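Local atomic coordinates of protein-glutamine gamma-glutamyltransferase 2 (Pagrus major, PDB entry 1G0D), a protein that probably catalyses the calcium-dependent cross-linking of peptide-bound glutamine to lysine side chains or other primary amines. Residues Ser41-Cys46 and Gln90-Leu95; Val143-Glu148 and Glu336-Arg341; Asp309-Glu314 and Trp401-Asp406; Glu623-Leu628 and Gly657-Leu662. One frame throughout, in Å; residues are numbered along the deposited sequence.

Interaction 1: residues Ser41-Cys46 and Gln90-Leu95; sequences SITLQC and QDEILL
The carboxylate of Glu92 turns OE1 to Thr43, 3.8 Å from its CG2 methyl. This contact lies on one face of two neighbouring antiparallel strands of the N-terminal beta-sandwich, where Thr43, Gln45, Glu92 and Leu94 stand together; Ile42, Leu44, Ile93 and Leu95 occupy the other face. The strand axes run at 161°, and five backbone hydrogen bonds join them: Ile42 and Leu95 exchange a pair, Leu44 and Ile93 exchange another, and Cys46 N donates to Asp91 O. Thr43–Leu94 and Gln45–Glu92 are the non-hydrogen-bonded pairs.

Glu92 holds CG between its backbone N and carbonyl carbon (chi1 48°) and then extends, which sends the acid diagonally toward Thr43 on the partner strand. Beside it Leu94 reaches over with CD2, 3.7 Å from Thr43 CG2 and equally 3.7 Å from Ser41 CB, wedged between two side chains of the partner strand. On the apolar face Leu44 CB meets Ile93 CB at 4.0 Å. Leu56 of strand 55-62, from the facing sheet, packs on Leu44, Ile93 and Leu95, so this side of the sheet is sandwich core. Strands 8-12 and 83-88 flank the pair and complete a four-stranded sheet. Within the core face, the Leu95 side chain runs obliquely to that of Leu44 and sets its CD2 methyl 3.7 Å from Leu44 CG.

Interaction 2: residues Val143-Glu148 and Glu336-Arg341; sequences VYLPDE and ESWMSR
Strand 329-339 of the catalytic core's antiparallel sheet, which also carries active-site His332, ends with Trp338 and Met339 against Val143-Leu145, in the loop that leads from the N-terminal beta-sandwich to helix 148-156. The indole of Trp338 makes most of the contact. Its CG is anti to the backbone N (chi1 -171°), which swings the ring out to the loop. Leu145 covers one face: its CG sits 3.9 Å from the centroid of the five-membered ring, only 3° off the normal, a CH-pi contact, and Leu145 CD1 lies 4.0 Å from Trp338 CG. At the ring edge, Trp338 NE1 donates to Tyr144 O over 3.0 Å, and Trp338 CD1 approaches Val143 O at 3.5 Å. Farther along, Val143 CG1 touches Met339 CB loosely, at 4.4 Å. Trp351 of strand 350-355 meets Trp338 edge-to-face. Asp147 is the N-cap of helix 148-156, its OD2 accepting from Ser149 N.

The indole N-H bond is bent (134° at the hydrogen), and the donor stands above the carbonyl plane of Tyr144, away from its lone pairs. The bond is probably not strong, but it gives the indole N-H an acceptor, while Leu145 on one face and Trp351 help to fix the ring.

Interaction 3: residues Asp309-Glu314 and Trp401-Asp406; sequences DFLLNE and WIVQKD
Backbone hydrogen bonds zip Phe310-Leu312 to Trp401-Val403 as parallel strands: Trp401 N donates to Phe310 O, Leu312 N to Trp401 O, and Val403 N to Leu312 O at 3.1 Å. The strand axes lie 44° apart, and the bridges are Leu311–Trp401 and Leu312–Ile402.

Two polar side-chain links bracket this ladder. At its start, Trp401 NE1 reaches Asp309 OD1 over 2.9 Å; the side chains run alongside, carboxylate and indole planes 68° apart, and OD1 is met on its anti side, 32° out of the carboxylate plane. The Asp309 side chain lies about 7 Å from that of Asp397, a probable calcium ligand at the start of strand 397-403. Beyond the ladder, Glu314 and Lys405 slide past each other into a salt bridge, OE2 to NZ 3.0 Å, whose hydrogen bond is weak. Glu314 bends at chi2 to get there, and its CG rests on Ile402 CG2 at 3.8 Å.

Apolar contacts centre on Leu311, whose CD2 lies 3.7 Å from Val403 CG2 and 4.0 Å from Trp401 CB.

Strand 307-312 is an edge strand of a mixed sheet, and strand 397-403 lies between it and strand 409-414, whose Arg409 makes a cation-pi contact with Trp401.

Interaction 4: residues Glu623-Leu628 and Gly657-Leu662; sequences EGAGLL and GVRKLL
Arg659 lies along the tip of a beta hairpin in the C-terminal immunoglobulin-like domain, where strands 619-624 and 628-634 join through a type II turn at Ala625-Gly626 and a classic bulge, Leu627 and Leu628 both facing Gly624. Gly624 O takes the N-H of each of these two leucines. From the backbone of strand 659-666 the arginine starts with CB 3.8 Å from Leu627 CG, the two side chains sliding past each other in opposite directions. Its CG stays near Leu627 CD2, 4.1 Å away. The chain then bends at chi2 (-148°) and chi3 (137°), carrying CD to 3.7 Å from Gly626 C. NE and CZ come next, and here the guanidinium lays one face over Gly626 CA, which stands 3.6 Å above its plane; a residue without a side chain lets the flat group come this close. NH2 ends the path at Ala625 O, a weak hydrogen bond of 3.1 Å. NE also has a weak bond to Arg655 O, so backbone carbonyls of two loops share this buried group.

Farther along, Glu623 and Leu662 form a hydrogen-bonded antiparallel pair, and Glu623 OE2 hydrogen-bonds Thr250 OG1 in the catalytic core. Leu627 CD1 packs on Leu661 CB at 3.8 Å, the side chains crossing at about a right angle, and Leu628 CD1 reaches Leu661 CD1 at 4.0 Å.

How the interactions relate
From the N terminus, interaction 1 closes first, pairing strands 40-46 and 92-98 within the N-terminal sandwich. Interaction 2 opens where the chain has left that sandwich and closes about 190 residues later on strand 329-339, tying the linking loop to the catalytic core. Interaction 3 opens at 309-314, before interaction 2 has closed, and ends at 401-406, so the two cross; it joins edge strand 307-312 to strand 397-403 in the mixed sheet that also includes strands 409-414 and 573-581. Interaction 4 follows in series, closing a short loop inside the C-terminal domain. No two contacts touch: the centres of interactions 1 and 3 lie about 80 Å apart, on opposite sides of the chain's centre.

Interaction 1: residues Ser41-Cys46 and Gln90-Leu95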
loop_
_atom_site.group_PDB
_atom_site.type_symbol
_atom_site.label_atom_id
_atom_site.label_comp_id
_atom_site.label_asym_id
_atom_site.label_seq_id
_atom_site.Cartn_x
_atom_site.Cartn_y
_atom_site.Cartn_z
ATOM N N SER A 41 22.505 -12.402 -22.778
ATOM C CA SER A 41 23.708 -13.062 -23.306
ATOM C C SER A 41 24.808 -13.290 -22.292
ATOM O O SER A 41 25.231 -12.370 -21.605
ATOM C CB SER A 41 24.300 -12.259 -24.447
ATOM O OG SER A 41 23.309 -11.939 -25.377
ATOM N N ILE A 42 25.293 -14.518 -22.240
ATOM C CA ILE A 42 26.334 -14.900 -21.308
ATOM C C ILE A 42 27.422 -15.532 -22.151
ATOM O O ILE A 42 27.180 -15.836 -23.311
ATOM C CB ILE A 42 25.764 -15.918 -20.258
ATOM C CG1 ILE A 42 25.368 -17.235 -20.939
ATOM C CG2 ILE A 42 24.483 -15.312 -19.565
ATOM C CD1 ILE A 42 25.280 -18.443 -19.992
ATOM N N THR A 43 28.611 -15.729 -21.601
ATOM C CA THR A 43 29.687 -16.343 -22.378
ATOM C C THR A 43 30.326 -17.546 -21.702
ATOM O O THR A 43 30.354 -17.636 -20.490
ATOM C CB THR A 43 30.820 -15.370 -22.634
ATOM O OG1 THR A 43 31.052 -14.588 -21.450
ATOM C CG2 THR A 43 30.486 -14.484 -23.800
ATOM N N LEU A 44 30.834 -18.458 -22.509
ATOM C CA LEU A 44 31.523 -19.641 -22.037
ATOM C C LEU A 44 32.966 -19.377 -22.402
ATOM O O LEU A 44 33.284 -19.401 -23.599
ATOM C CB LEU A 44 31.149 -20.858 -22.857
ATOM C CG LEU A 44 29.998 -21.790 -22.629
ATOM C CD1 LEU A 44 30.415 -23.177 -23.039
ATOM C CD2 LEU A 44 29.596 -21.741 -21.203
ATOM N N GLN A 45 33.843 -19.107 -21.431
ATOM C CA GLN A 45 35.260 -18.923 -21.768
ATOM C C GLN A 45 35.876 -20.305 -21.878
ATOM O O GLN A 45 35.913 -21.051 -20.910
ATOM C CB GLN A 45 36.004 -18.130 -20.709
ATOM C CG GLN A 45 37.086 -17.273 -21.321
ATOM C CD GLN A 45 38.434 -17.436 -20.629
ATOM O OE1 GLN A 45 38.654 -16.871 -19.552
ATOM N NE2 GLN A 45 39.353 -18.207 -21.248
ATOM N N CYS A 46 36.338 -20.649 -23.070
ATOM C CA CYS A 46 36.934 -21.952 -23.320
ATOM C C CYS A 46 38.473 -21.972 -23.354
ATOM O O CYS A 46 39.137 -20.948 -23.555
ATOM C CB CYS A 46 36.358 -22.533 -24.608
ATOM S SG CYS A 46 34.566 -22.801 -24.528
ATOM N N GLN A 90 35.749 -15.247 -29.691
ATOM C CA GLN A 90 37.136 -15.527 -29.991
ATOM C C GLN A 90 37.429 -16.846 -29.327
ATOM O O GLN A 90 37.220 -17.925 -29.910
ATOM C CB GLN A 90 38.041 -14.436 -29.490
ATOM C CG GLN A 90 38.145 -13.259 -30.431
ATOM C CD GLN A 90 38.118 -13.650 -31.886
ATOM O OE1 GLN A 90 39.024 -14.329 -32.387
ATOM N NE2 GLN A 90 37.084 -13.239 -32.581
ATOM N N ASP A 91 37.899 -16.770 -28.093
ATOM C CA ASP A 91 38.195 -17.965 -27.343
ATOM C C ASP A 91 37.039 -18.281 -26.390
ATOM O O ASP A 91 37.185 -19.091 -25.475
ATOM C CB ASP A 91 39.554 -17.850 -26.612
ATOM C CG ASP A 91 39.765 -16.500 -25.932
ATOM O OD1 ASP A 91 39.008 -15.527 -26.230
ATOM O OD2 ASP A 91 40.705 -16.426 -25.094
ATOM N N GLU A 92 35.888 -17.642 -26.623
ATOM C CA GLU A 92 34.676 -17.880 -25.844
ATOM C C GLU A 92 33.415 -18.082 -26.719
ATOM O O GLU A 92 33.380 -17.712 -27.887
ATOM C CB GLU A 92 34.473 -16.747 -24.849
ATOM C CG GLU A 92 34.588 -15.356 -25.382
ATOM C CD GLU A 92 35.062 -14.378 -24.307
ATOM O OE1 GLU A 92 34.235 -13.780 -23.590
ATOM O OE2 GLU A 92 36.285 -14.206 -24.175
ATOM N N ILE A 93 32.394 -18.725 -26.170
ATOM C CA ILE A 93 31.160 -18.942 -26.922
ATOM C C ILE A 93 30.054 -18.035 -26.325
ATOM O O ILE A 93 29.774 -18.089 -25.135
ATOM C CB ILE A 93 30.712 -20.418 -26.839
ATOM C CG1 ILE A 93 31.780 -21.312 -27.417
ATOM C CG2 ILE A 93 29.472 -20.648 -27.655
ATOM C CD1 ILE A 93 31.438 -22.793 -27.334
ATOM N N LEU A 94 29.461 -17.196 -27.172
ATOM C CA LEU A 94 28.392 -16.264 -26.790
ATOM C C LEU A 94 27.078 -17.027 -26.873
ATOM O O LEU A 94 26.679 -17.489 -27.945
ATOM C CB LEU A 94 28.350 -15.080 -27.752
ATOM C CG LEU A 94 27.993 -13.644 -27.297
ATOM C CD1 LEU A 94 26.869 -13.273 -28.209
ATOM C CD2 LEU A 94 27.574 -13.443 -25.819
ATOM N N LEU A 95 26.397 -17.136 -25.738
ATOM C CA LEU A 95 25.159 -17.870 -25.670
ATOM C C LEU A 95 24.057 -16.887 -25.346
ATOM O O LEU A 95 24.042 -16.327 -24.268
ATOM C CB LEU A 95 25.263 -18.896 -24.554
ATOM C CG LEU A 95 25.526 -20.406 -24.691
ATOM C CD1 LEU A 95 25.935 -20.885 -26.100
ATOM C CD2 LEU A 95 26.594 -20.712 -23.688
#

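Interaction 2: residues Val143-Glu148 and Glu336-Arg341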
loop_
_atom_site.group_PDB
_atom_site.type_symbol
_atom_site.label_atom_id
_atom_site.label_comp_id
_atom_site.label_asym_id
_atom_site.label_seq_id
_atom_site.Cartn_x
_atom_site.Cartn_y
_atom_site.Cartn_z
ATOM N N VAL A 143 1.724 -8.639 -18.064
ATOM C CA VAL A 143 1.777 -7.395 -17.280
ATOM C C VAL A 143 2.182 -6.166 -18.154
ATOM O O VAL A 143 2.388 -5.053 -17.665
ATOM C CB VAL A 143 2.759 -7.524 -16.112
ATOM C CG1 VAL A 143 2.296 -8.606 -15.156
ATOM C CG2 VAL A 143 4.115 -7.880 -16.640
ATOM N N TYR A 144 2.251 -6.365 -19.461
ATOM C CA TYR A 144 2.612 -5.299 -20.367
ATOM C C TYR A 144 1.775 -4.044 -20.195
ATOM O O TYR A 144 0.538 -4.116 -20.265
ATOM C CB TYR A 144 2.443 -5.782 -21.795
ATOM C CG TYR A 144 2.879 -4.753 -22.798
ATOM C CD1 TYR A 144 4.112 -4.127 -22.681
ATOM C CD2 TYR A 144 2.072 -4.420 -23.884
ATOM C CE1 TYR A 144 4.546 -3.192 -23.642
ATOM C CE2 TYR A 144 2.504 -3.479 -24.855
ATOM C CZ TYR A 144 3.750 -2.876 -24.731
ATOM O OH TYR A 144 4.229 -2.028 -25.728
ATOM N N LEU A 145 2.456 -2.913 -19.976
ATOM C CA LEU A 145 1.836 -1.592 -19.829
ATOM C C LEU A 145 2.517 -0.734 -20.914
ATOM O O LEU A 145 3.694 -0.398 -20.792
ATOM C CB LEU A 145 2.113 -1.013 -18.431
ATOM C CG LEU A 145 1.104 0.030 -17.847
ATOM C CD1 LEU A 145 1.312 0.259 -16.318
ATOM C CD2 LEU A 145 1.253 1.348 -18.587
ATOM N N PRO A 146 1.777 -0.350 -21.967
ATOM C CA PRO A 146 2.265 0.444 -23.109
ATOM C C PRO A 146 2.467 1.925 -22.947
ATOM O O PRO A 146 1.943 2.701 -23.755
ATOM C CB PRO A 146 1.251 0.171 -24.194
ATOM C CG PRO A 146 0.007 -0.113 -23.471
ATOM C CD PRO A 146 0.335 -0.615 -22.089
ATOM N N ASP A 147 3.209 2.304 -21.899
ATOM C CA ASP A 147 3.539 3.687 -21.589
ATOM C C ASP A 147 4.709 3.683 -20.599
ATOM O O ASP A 147 4.543 3.471 -19.419
ATOM C CB ASP A 147 2.355 4.418 -20.999
ATOM C CG ASP A 147 2.645 5.895 -20.772
ATOM O OD1 ASP A 147 1.692 6.707 -20.806
ATOM O OD2 ASP A 147 3.838 6.256 -20.558
ATOM N N GLU A 148 5.901 3.921 -21.114
ATOM C CA GLU A 148 7.126 3.904 -20.329
ATOM C C GLU A 148 7.121 4.862 -19.186
ATOM O O GLU A 148 7.809 4.633 -18.196
ATOM C CB GLU A 148 8.343 4.212 -21.221
ATOM C CG GLU A 148 8.754 3.086 -22.092
ATOM C CD GLU A 148 10.232 3.122 -22.390
ATOM O OE1 GLU A 148 10.743 4.270 -22.428
ATOM O OE2 GLU A 148 10.849 2.025 -22.587
ATOM N N GLU A 336 -3.471 -1.374 -6.416
ATOM C CA GLU A 336 -3.968 -1.685 -7.761
ATOM C C GLU A 336 -2.771 -2.268 -8.526
ATOM O O GLU A 336 -1.689 -1.675 -8.489
ATOM C CB GLU A 336 -4.416 -0.406 -8.455
ATOM C CG GLU A 336 -5.892 -0.326 -8.780
ATOM C CD GLU A 336 -6.290 1.060 -9.208
ATOM O OE1 GLU A 336 -5.509 1.741 -9.906
ATOM O OE2 GLU A 336 -7.388 1.496 -8.840
ATOM N N SER A 337 -2.931 -3.417 -9.185
ATOM C CA SER A 337 -1.825 -4.007 -9.962
ATOM C C SER A 337 -2.245 -4.141 -11.421
ATOM O O SER A 337 -3.353 -4.542 -11.711
ATOM C CB SER A 337 -1.440 -5.401 -9.449
ATOM O OG SER A 337 -0.708 -5.342 -8.240
ATOM N N TRP A 338 -1.346 -3.825 -12.338
ATOM C CA TRP A 338 -1.635 -3.910 -13.766
ATOM C C TRP A 338 -1.346 -5.273 -14.321
ATOM O O TRP A 338 -0.252 -5.772 -14.176
ATOM C CB TRP A 338 -0.786 -2.920 -14.559
ATOM C CG TRP A 338 -1.196 -2.820 -15.989
ATOM C CD1 TRP A 338 -0.743 -3.580 -17.050
ATOM C CD2 TRP A 338 -2.172 -1.918 -16.533
ATOM N NE1 TRP A 338 -1.379 -3.192 -18.216
ATOM C CE2 TRP A 338 -2.262 -2.172 -17.918
ATOM C CE3 TRP A 338 -2.986 -0.914 -15.981
ATOM C CZ2 TRP A 338 -3.133 -1.459 -18.751
ATOM C CZ3 TRP A 338 -3.852 -0.204 -16.813
ATOM C CH2 TRP A 338 -3.918 -0.481 -18.175
ATOM N N MET A 339 -2.330 -5.859 -14.981
ATOM C CA MET A 339 -2.174 -7.163 -15.612
ATOM C C MET A 339 -3.422 -7.453 -16.453
ATOM O O MET A 339 -4.485 -6.878 -16.218
ATOM C CB MET A 339 -2.037 -8.238 -14.560
ATOM C CG MET A 339 -3.308 -8.521 -13.772
ATOM S SD MET A 339 -2.888 -9.551 -12.355
ATOM C CE MET A 339 -2.195 -8.420 -11.325
ATOM N N SER A 340 -3.279 -8.316 -17.448
ATOM C CA SER A 340 -4.397 -8.704 -18.263
ATOM C C SER A 340 -5.030 -9.943 -17.606
ATOM O O SER A 340 -4.340 -10.796 -17.021
ATOM C CB SER A 340 -3.915 -9.017 -19.666
ATOM O OG SER A 340 -3.281 -10.271 -19.694
ATOM N N ARG A 341 -6.346 -10.043 -17.710
ATOM C CA ARG A 341 -7.072 -11.139 -17.077
ATOM C C ARG A 341 -7.576 -12.146 -18.071
ATOM O O ARG A 341 -8.748 -12.156 -18.444
ATOM C CB ARG A 341 -8.265 -10.608 -16.262
ATOM C CG ARG A 341 -7.891 -9.730 -15.101
ATOM C CD ARG A 341 -7.013 -10.461 -14.089
ATOM N NE ARG A 341 -7.657 -11.616 -13.468
ATOM C CZ ARG A 341 -8.536 -11.556 -12.468
ATOM N NH1 ARG A 341 -9.063 -12.669 -11.972
ATOM N NH2 ARG A 341 -8.897 -10.388 -11.975
#

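Interaction 3: residues Asp309-Glu314 and Trp401-Asp406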
loop_
_atom_site.group_PDB
_atom_site.type_symbol
_atom_site.label_atom_id
_atom_site.label_comp_id
_atom_site.label_asym_id
_atom_site.label_seq_id
_atom_site.Cartn_x
_atom_site.Cartn_y
_atom_site.Cartn_z
ATOM N N ASP A 309 -28.814 -0.554 7.648
ATOM C CA ASP A 309 -29.570 0.438 8.355
ATOM C C ASP A 309 -28.853 0.464 9.706
ATOM O O ASP A 309 -28.640 -0.559 10.339
ATOM C CB ASP A 309 -31.027 0.007 8.409
ATOM C CG ASP A 309 -31.688 0.072 7.024
ATOM O OD1 ASP A 309 -31.851 1.186 6.489
ATOM O OD2 ASP A 309 -32.032 -0.980 6.449
ATOM N N PHE A 310 -28.419 1.645 10.098
ATOM C CA PHE A 310 -27.668 1.835 11.309
ATOM C C PHE A 310 -28.556 2.448 12.371
ATOM O O PHE A 310 -28.897 3.624 12.276
ATOM C CB PHE A 310 -26.510 2.768 10.998
ATOM C CG PHE A 310 -25.404 2.711 11.987
ATOM C CD1 PHE A 310 -24.306 1.914 11.763
ATOM C CD2 PHE A 310 -25.460 3.454 13.160
ATOM C CE1 PHE A 310 -23.276 1.857 12.697
ATOM C CE2 PHE A 310 -24.439 3.400 14.085
ATOM C CZ PHE A 310 -23.344 2.600 13.852
ATOM N N LEU A 311 -28.909 1.653 13.388
ATOM C CA LEU A 311 -29.772 2.084 14.500
ATOM C C LEU A 311 -29.067 2.785 15.653
ATOM O O LEU A 311 -28.158 2.253 16.297
ATOM C CB LEU A 311 -30.528 0.894 15.057
ATOM C CG LEU A 311 -31.129 -0.016 13.998
ATOM C CD1 LEU A 311 -31.930 -1.101 14.688
ATOM C CD2 LEU A 311 -32.004 0.803 13.062
ATOM N N LEU A 312 -29.533 3.990 15.912
ATOM C CA LEU A 312 -29.022 4.844 16.954
ATOM C C LEU A 312 -30.183 5.083 17.920
ATOM O O LEU A 312 -31.329 4.817 17.600
ATOM C CB LEU A 312 -28.598 6.164 16.308
ATOM C CG LEU A 312 -27.132 6.491 15.980
ATOM C CD1 LEU A 312 -26.356 5.235 15.810
ATOM C CD2 LEU A 312 -27.061 7.373 14.742
ATOM N N ASN A 313 -29.910 5.569 19.109
ATOM C CA ASN A 313 -31.002 5.845 20.003
ATOM C C ASN A 313 -31.218 7.336 19.881
ATOM O O ASN A 313 -30.593 7.986 19.042
ATOM C CB ASN A 313 -30.642 5.477 21.426
ATOM C CG ASN A 313 -29.438 6.219 21.927
ATOM O OD1 ASN A 313 -29.080 7.288 21.429
ATOM N ND2 ASN A 313 -28.785 5.643 22.926
ATOM N N GLU A 314 -32.099 7.883 20.715
ATOM C CA GLU A 314 -32.380 9.316 20.682
ATOM C C GLU A 314 -31.178 10.137 21.172
ATOM O O GLU A 314 -31.050 11.328 20.847
ATOM C CB GLU A 314 -33.627 9.637 21.520
ATOM C CG GLU A 314 -34.962 9.180 20.914
ATOM C CD GLU A 314 -35.603 8.070 21.726
ATOM O OE1 GLU A 314 -36.744 8.259 22.218
ATOM O OE2 GLU A 314 -34.947 7.007 21.868
ATOM N N TRP A 401 -30.783 5.488 11.624
ATOM C CA TRP A 401 -32.142 5.661 12.137
ATOM C C TRP A 401 -32.205 5.903 13.633
ATOM O O TRP A 401 -31.423 5.336 14.399
ATOM C CB TRP A 401 -32.994 4.440 11.845
ATOM C CG TRP A 401 -33.036 4.059 10.414
ATOM C CD1 TRP A 401 -32.048 3.444 9.698
ATOM C CD2 TRP A 401 -34.139 4.223 9.517
ATOM N NE1 TRP A 401 -32.472 3.217 8.411
ATOM C CE2 TRP A 401 -33.758 3.688 8.278
ATOM C CE3 TRP A 401 -35.418 4.774 9.641
ATOM C CZ2 TRP A 401 -34.598 3.687 7.182
ATOM C CZ3 TRP A 401 -36.253 4.764 8.550
ATOM C CH2 TRP A 401 -35.845 4.231 7.343
ATOM N N ILE A 402 -33.130 6.772 14.043
ATOM C CA ILE A 402 -33.366 7.038 15.459
ATOM C C ILE A 402 -34.525 6.098 15.808
ATOM O O ILE A 402 -35.665 6.300 15.374
ATOM C CB ILE A 402 -33.861 8.480 15.727
ATOM C CG1 ILE A 402 -32.793 9.508 15.302
ATOM C CG2 ILE A 402 -34.320 8.585 17.174
ATOM C CD1 ILE A 402 -31.964 10.097 16.413
ATOM N N VAL A 403 -34.244 5.038 16.540
ATOM C CA VAL A 403 -35.316 4.141 16.921
ATOM C C VAL A 403 -35.687 4.479 18.350
ATOM O O VAL A 403 -34.836 4.429 19.248
ATOM C CB VAL A 403 -34.878 2.671 16.878
ATOM C CG1 VAL A 403 -36.076 1.804 17.163
ATOM C CG2 VAL A 403 -34.254 2.333 15.501
ATOM N N GLN A 404 -36.953 4.838 18.559
ATOM C CA GLN A 404 -37.444 5.189 19.884
ATOM C C GLN A 404 -37.753 3.957 20.730
ATOM O O GLN A 404 -37.831 2.843 20.208
ATOM C CB GLN A 404 -38.682 6.062 19.739
ATOM C CG GLN A 404 -38.456 7.314 18.877
ATOM C CD GLN A 404 -39.769 7.959 18.440
ATOM O OE1 GLN A 404 -39.924 8.367 17.287
ATOM N NE2 GLN A 404 -40.730 8.041 19.366
ATOM N N LYS A 405 -37.925 4.165 22.037
ATOM C CA LYS A 405 -38.196 3.074 22.970
ATOM C C LYS A 405 -39.509 2.362 22.664
ATOM O O LYS A 405 -39.799 1.287 23.213
ATOM C CB LYS A 405 -38.191 3.592 24.415
ATOM C CG LYS A 405 -36.853 4.192 24.880
ATOM C CD LYS A 405 -35.637 3.469 24.250
ATOM C CE LYS A 405 -34.752 4.367 23.333
ATOM N NZ LYS A 405 -34.829 3.970 21.892
ATOM N N ASP A 406 -40.291 2.963 21.779
ATOM C CA ASP A 406 -41.553 2.373 21.357
ATOM C C ASP A 406 -41.446 1.812 19.931
ATOM O O ASP A 406 -42.451 1.605 19.242
ATOM C CB ASP A 406 -42.667 3.403 21.427
ATOM C CG ASP A 406 -42.286 4.703 20.789
ATOM O OD1 ASP A 406 -41.619 4.641 19.747
ATOM O OD2 ASP A 406 -42.643 5.777 21.324
#

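Interaction 4: residues Glu623-Leu628 and Gly657-Leu662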
loop_
_atom_site.group_PDB
_atom_site.type_symbol
_atom_site.label_atom_id
_atom_site.label_comp_id
_atom_site.label_asym_id
_atom_site.label_seq_id
_atom_site.Cartn_x
_atom_site.Cartn_y
_atom_site.Cartn_z
ATOM N N GLU A 623 15.570 6.971 7.263
ATOM C CA GLU A 623 15.778 6.010 6.194
ATOM C C GLU A 623 15.510 6.622 4.830
ATOM O O GLU A 623 14.816 7.633 4.712
ATOM C CB GLU A 623 14.878 4.811 6.387
ATOM C CG GLU A 623 13.535 5.024 5.788
ATOM C CD GLU A 623 12.766 3.745 5.677
ATOM O OE1 GLU A 623 13.306 2.772 5.106
ATOM O OE2 GLU A 623 11.623 3.713 6.176
ATOM N N GLY A 624 16.066 5.992 3.797
ATOM C CA GLY A 624 15.855 6.463 2.443
ATOM C C GLY A 624 16.363 5.441 1.445
ATOM O O GLY A 624 17.481 4.960 1.609
ATOM N N ALA A 625 15.542 5.071 0.452
ATOM C CA ALA A 625 15.945 4.121 -0.588
ATOM C C ALA A 625 17.167 4.774 -1.190
ATOM O O ALA A 625 17.111 5.952 -1.548
ATOM C CB ALA A 625 14.860 4.002 -1.657
ATOM N N GLY A 626 18.277 4.050 -1.261
ATOM C CA GLY A 626 19.467 4.633 -1.851
ATOM C C GLY A 626 20.268 5.601 -1.005
ATOM O O GLY A 626 21.375 5.969 -1.403
ATOM N N LEU A 627 19.723 6.036 0.137
ATOM C CA LEU A 627 20.417 6.954 1.071
ATOM C C LEU A 627 20.894 6.149 2.311
ATOM O O LEU A 627 22.091 6.044 2.556
ATOM C CB LEU A 627 19.497 8.102 1.518
ATOM C CG LEU A 627 19.107 9.161 0.476
ATOM C CD1 LEU A 627 18.465 10.387 1.158
ATOM C CD2 LEU A 627 20.348 9.564 -0.309
ATOM N N LEU A 628 19.960 5.612 3.105
ATOM C CA LEU A 628 20.300 4.766 4.252
ATOM C C LEU A 628 19.184 3.872 4.726
ATOM O O LEU A 628 18.000 4.130 4.505
ATOM C CB LEU A 628 20.781 5.545 5.466
ATOM C CG LEU A 628 20.266 6.853 6.066
ATOM C CD1 LEU A 628 18.888 6.779 6.496
ATOM C CD2 LEU A 628 21.088 7.162 7.300
ATOM N N GLY A 657 21.221 9.564 -7.663
ATOM C CA GLY A 657 19.852 9.844 -8.071
ATOM C C GLY A 657 19.103 10.855 -7.218
ATOM O O GLY A 657 19.659 11.404 -6.256
ATOM N N VAL A 658 17.865 11.150 -7.606
ATOM C CA VAL A 658 17.033 12.054 -6.829
ATOM C C VAL A 658 16.393 11.167 -5.742
ATOM O O VAL A 658 15.537 10.329 -6.025
ATOM C CB VAL A 658 15.946 12.698 -7.688
ATOM C CG1 VAL A 658 15.092 13.610 -6.828
ATOM C CG2 VAL A 658 16.576 13.461 -8.832
ATOM N N ARG A 659 16.822 11.338 -4.500
ATOM C CA ARG A 659 16.326 10.487 -3.449
ATOM C C ARG A 659 15.610 11.273 -2.385
ATOM O O ARG A 659 15.726 12.490 -2.308
ATOM C CB ARG A 659 17.500 9.709 -2.871
ATOM C CG ARG A 659 18.526 9.322 -3.926
ATOM C CD ARG A 659 19.199 8.012 -3.599
ATOM N NE ARG A 659 19.349 7.150 -4.762
ATOM C CZ ARG A 659 18.410 6.322 -5.220
ATOM N NH1 ARG A 659 18.637 5.575 -6.288
ATOM N NH2 ARG A 659 17.243 6.235 -4.618
ATOM N N LYS A 660 14.833 10.561 -1.588
ATOM C CA LYS A 660 14.039 11.167 -0.521
ATOM C C LYS A 660 14.431 10.595 0.869
ATOM O O LYS A 660 14.565 9.355 1.042
ATOM C CB LYS A 660 12.550 10.939 -0.829
ATOM C CG LYS A 660 12.118 11.469 -2.194
ATOM C CD LYS A 660 11.225 12.693 -2.038
ATOM C CE LYS A 660 11.244 13.613 -3.254
ATOM N NZ LYS A 660 11.117 12.790 -4.480
ATOM N N LEU A 661 14.666 11.495 1.833
ATOM C CA LEU A 661 15.065 11.085 3.180
ATOM C C LEU A 661 13.846 11.232 4.027
ATOM O O LEU A 661 13.218 12.306 4.057
ATOM C CB LEU A 661 16.203 11.946 3.712
ATOM C CG LEU A 661 16.727 11.561 5.090
ATOM C CD1 LEU A 661 17.302 10.156 5.093
ATOM C CD2 LEU A 661 17.769 12.593 5.516
ATOM N N LEU A 662 13.499 10.121 4.678
ATOM C CA LEU A 662 12.305 10.031 5.526
ATOM C C LEU A 662 12.642 9.948 7.021
ATOM O O LEU A 662 13.604 9.296 7.437
ATOM C CB LEU A 662 11.457 8.811 5.128
ATOM C CG LEU A 662 10.656 8.815 3.828
ATOM C CD1 LEU A 662 11.526 9.099 2.620
ATOM C CD2 LEU A 662 10.065 7.459 3.669
HETATM O O HOH W 1 13.503 6.577 0.474
#